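Local structure of putative peptide ABC-transport system periplasmic peptide-binding protein (Campylobacter jejuni, 4OEV) at residues I112-P115 with S116-K119; L138-H141 with L142-E146. The protein binds nickel(II), here held by histidines together with an oxalate ion, as the extracytoplasmic solute-binding component of an ABC-type importer. All blocks are in the same frame, centred on the assembly; numbering follows the deposited sequence.

Interaction 1 of 2, residues I112-P115 with S116-K119; sequences ILNP and SHVK
Asn114 and His117 face each other at the tip of the hairpin made by strands 107-114 and 117-122, and their backbones close it through a type I turn. His117 N donates to Asn114 O at 2.9 Å. On the return side, His117 O faces two residues at once: Leu113 N at 2.9 Å and, more weakly, Asn114 N at 3.4 Å. Two residues opposite one make this a classic beta bulge, and the register accordingly shifts before Ile112 pairs with Val118.

A side-chain bond adds an Asx turn. Asn114 holds CG between its backbone N and carbonyl carbon (chi1 76°), which turns the amide in toward the turn; Asn114 OD1 then accepts from Ser116 N at 2.9 Å, with an N-H...O angle of 154°. The other arm of the amide, ND2, lies at the edge of the His117 ring, near its plane, and 3.2 Å from His117 CB.

Apolar contacts extend away from the turn. Leu113 CD1 lies 3.6 Å from His117 CE1 and packs tightly on Lys119, 3.5 Å from Lys119 CD. On the sheet face carrying Ile112 and Val118, Ile112 CG1 meets Val118 CG1 at 4.2 Å, and both side chains touch helix 81-92.

His117 is further fixed from strand 62-67, where its NE2 is hydrogen-bonded to Asp64 OD1 and Phe66 stacks on the ring. Tied to the turn by its backbone and to these residues by its ring, His117 joins the hairpin tip to the neighbouring strand, while Asn114 OD1 gives Ser116 N an acceptor inside the turn and the Ser116 backbone also bonds to Leu67.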
# COMPACT_ATOMS: atom_id res chain seq x y z
N ILE A 112 13.63 -16.71 23.62
CA ILE A 112 14.79 -15.86 23.94
C ILE A 112 15.91 -16.77 24.47
O ILE A 112 15.77 -17.32 25.56
CB ILE A 112 14.39 -14.79 25.00
CG1 ILE A 112 13.31 -13.87 24.42
CG2 ILE A 112 15.63 -14.00 25.45
CD1 ILE A 112 12.53 -13.03 25.44
N LEU A 113 16.96 -17.02 23.67
CA LEU A 113 18.04 -17.98 24.09
C LEU A 113 19.22 -17.25 24.75
O LEU A 113 19.97 -17.83 25.56
CB LEU A 113 18.52 -18.86 22.91
CG LEU A 113 17.48 -19.89 22.36
CD1 LEU A 113 17.86 -20.54 21.01
CD2 LEU A 113 17.12 -20.97 23.37
N ASN A 114 19.40 -15.98 24.39
CA ASN A 114 20.33 -15.10 25.11
C ASN A 114 19.82 -13.66 24.81
O ASN A 114 18.94 -13.47 23.95
CB ASN A 114 21.83 -15.38 24.75
CG ASN A 114 22.27 -14.83 23.39
OD1 ASN A 114 22.09 -13.65 23.08
ND2 ASN A 114 22.90 -15.70 22.58
N PRO A 115 20.30 -12.65 25.56
CA PRO A 115 19.68 -11.31 25.50
C PRO A 115 19.70 -10.62 24.12
O PRO A 115 19.06 -9.57 23.92
CB PRO A 115 20.52 -10.52 26.51
CG PRO A 115 20.93 -11.57 27.51
CD PRO A 115 21.23 -12.78 26.70
N SER A 116 20.44 -11.21 23.19
CA SER A 116 20.60 -10.71 21.82
C SER A 116 20.30 -11.80 20.79
O SER A 116 20.74 -11.71 19.66
CB SER A 116 22.04 -10.20 21.64
OG SER A 116 22.24 -9.06 22.44
N HIS A 117 19.59 -12.85 21.21
CA HIS A 117 19.34 -14.03 20.39
C HIS A 117 17.91 -14.52 20.61
O HIS A 117 17.55 -14.95 21.71
CB HIS A 117 20.30 -15.18 20.74
CG HIS A 117 20.12 -16.42 19.90
ND1 HIS A 117 20.70 -17.64 20.24
CD2 HIS A 117 19.49 -16.63 18.72
CE1 HIS A 117 20.39 -18.54 19.33
NE2 HIS A 117 19.66 -17.95 18.39
N VAL A 118 17.10 -14.46 19.55
CA VAL A 118 15.76 -15.07 19.62
C VAL A 118 15.71 -16.18 18.59
O VAL A 118 16.40 -16.16 17.58
CB VAL A 118 14.59 -14.08 19.44
CG1 VAL A 118 14.63 -13.01 20.53
CG2 VAL A 118 14.56 -13.47 18.01
N LYS A 119 14.97 -17.23 18.93
CA LYS A 119 14.81 -18.37 18.07
C LYS A 119 13.32 -18.43 17.77
O LYS A 119 12.53 -18.78 18.65
CB LYS A 119 15.30 -19.64 18.75
CG LYS A 119 15.31 -20.90 17.91
CD LYS A 119 15.70 -22.09 18.80
CE LYS A 119 16.32 -23.21 18.00
NZ LYS A 119 15.35 -23.65 16.95

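Interaction 2 of 2, residues L138-H141 with L142-E146; sequences LPKH and LLENE
Lys140 and Glu144 form a local salt bridge, i to i+4, at the short helix that begins at Lys140 and packs beside helix 81-92, well away from the nickel site. Lys140 NZ meets Glu144 OE1 at 3.1 Å, on the syn side of the carboxylate but 32° out of its plane. Lys140 starts with CG anti to the backbone N (chi1 176°) and runs extended until a bend at its last torsion brings the ammonium to Glu144.

Pro139 occupies the N-cap position, and Pro139 O accepts from Leu142 N at 3.1 Å, with a weak bond from Leu143 N. Two N-H groups, those of Glu144 and Leu143, share Lys140 O, the Glu144 N to Lys140 O distance being 2.9 Å. Bonds of i+3 and i+4 type thus mix in this short helix.

Leucines cover the proline side. Leu143 CD1 touches Leu138 CD2 and Pro139 CD, both at 3.9 Å, and Leu142 CD1 reaches Pro139 CG at 3.8 Å. The His141 ring lies alongside Leu142, and Leu142 CG is 3.3 Å from His141 CD2; His141 NE2 is hydrogen-bonded to Asp75, and Trp73 meets the His141 ring edge-to-face.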
# COMPACT_ATOMS: atom_id res chain seq x y z
N LEU A 138 7.83 -2.94 19.15
CA LEU A 138 7.10 -2.26 20.22
C LEU A 138 7.85 -2.40 21.56
O LEU A 138 8.55 -3.39 21.75
CB LEU A 138 5.71 -2.84 20.41
CG LEU A 138 4.77 -2.70 19.21
CD1 LEU A 138 3.57 -3.58 19.44
CD2 LEU A 138 4.39 -1.25 19.13
N PRO A 139 7.65 -1.44 22.48
CA PRO A 139 8.28 -1.50 23.80
C PRO A 139 7.47 -2.27 24.83
O PRO A 139 6.46 -1.78 25.36
CB PRO A 139 8.41 -0.03 24.18
CG PRO A 139 7.31 0.68 23.45
CD PRO A 139 7.10 -0.09 22.19
N LYS A 140 7.95 -3.47 25.14
CA LYS A 140 7.35 -4.29 26.19
C LYS A 140 7.14 -3.53 27.48
O LYS A 140 6.06 -3.57 28.06
CB LYS A 140 8.21 -5.52 26.42
CG LYS A 140 7.75 -6.42 27.56
CD LYS A 140 8.47 -7.74 27.48
CE LYS A 140 8.00 -8.73 28.55
NZ LYS A 140 8.54 -8.35 29.88
N HIS A 141 8.16 -2.77 27.91
CA HIS A 141 8.10 -2.15 29.24
C HIS A 141 7.01 -1.09 29.37
O HIS A 141 6.71 -0.68 30.51
CB HIS A 141 9.46 -1.52 29.62
CG HIS A 141 9.81 -0.31 28.83
ND1 HIS A 141 10.54 -0.36 27.66
CD2 HIS A 141 9.52 1.00 29.02
CE1 HIS A 141 10.69 0.86 27.17
NE2 HIS A 141 10.07 1.71 27.97
N LEU A 142 6.48 -0.61 28.24
CA LEU A 142 5.38 0.37 28.20
C LEU A 142 3.98 -0.20 27.83
O LEU A 142 2.97 0.39 28.18
CB LEU A 142 5.68 1.49 27.17
CG LEU A 142 6.90 2.37 27.49
CD1 LEU A 142 7.29 3.23 26.30
CD2 LEU A 142 6.67 3.25 28.72
N LEU A 143 3.94 -1.35 27.16
CA LEU A 143 2.68 -1.88 26.61
C LEU A 143 2.28 -3.26 27.15
O LEU A 143 1.18 -3.76 26.86
CB LEU A 143 2.81 -1.92 25.08
CG LEU A 143 2.88 -0.58 24.33
CD1 LEU A 143 3.37 -0.78 22.89
CD2 LEU A 143 1.48 0.08 24.25
N GLU A 144 3.15 -3.89 27.95
CA GLU A 144 2.86 -5.28 28.33
C GLU A 144 1.59 -5.34 29.17
O GLU A 144 0.87 -6.34 29.11
CB GLU A 144 4.04 -5.92 29.05
CG GLU A 144 4.30 -5.39 30.43
CD GLU A 144 5.61 -5.92 30.99
OE1 GLU A 144 5.86 -7.13 30.77
OE2 GLU A 144 6.38 -5.14 31.61
N ASN A 145 1.25 -4.26 29.87
CA ASN A 145 -0.02 -4.20 30.60
C ASN A 145 -1.07 -3.29 29.98
O ASN A 145 -2.04 -2.91 30.63
CB ASN A 145 0.24 -3.78 32.04
CG ASN A 145 0.93 -4.85 32.83
OD1 ASN A 145 0.71 -6.03 32.58
ND2 ASN A 145 1.77 -4.46 33.79
N GLU A 146 -0.89 -2.97 28.70
CA GLU A 146 -1.81 -2.10 28.02
C GLU A 146 -2.75 -2.89 27.11
O GLU A 146 -2.43 -4.00 26.67
CB GLU A 146 -1.02 -1.08 27.22
CG GLU A 146 -0.34 -0.04 28.13
CD GLU A 146 -1.33 0.99 28.64
OE1 GLU A 146 -1.91 1.72 27.80
OE2 GLU A 146 -1.56 1.04 29.86

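How the interactions relate
Followed from the N terminus, the two contacts stand in series, neither nested nor crossed: interaction 1 closes the turn between strands 107-114 and 117-122, and interaction 2 closes a short helical turn after the chain has passed through helix 129-132. Their centres are about 19 Å apart and their nearest atoms about 7 Å, so they do not touch. Helix 81-92 links them indirectly. The hairpin, whose strand 107-114 forms an edge of the antiparallel sheet that also contains strands 51-56 and 62-67, presents Ile112 and Val118 to that helix, while residues 138-143 pack on it through Leu138, Lys140 and Leu143. Asp82 touches both Ile112 and Lys140.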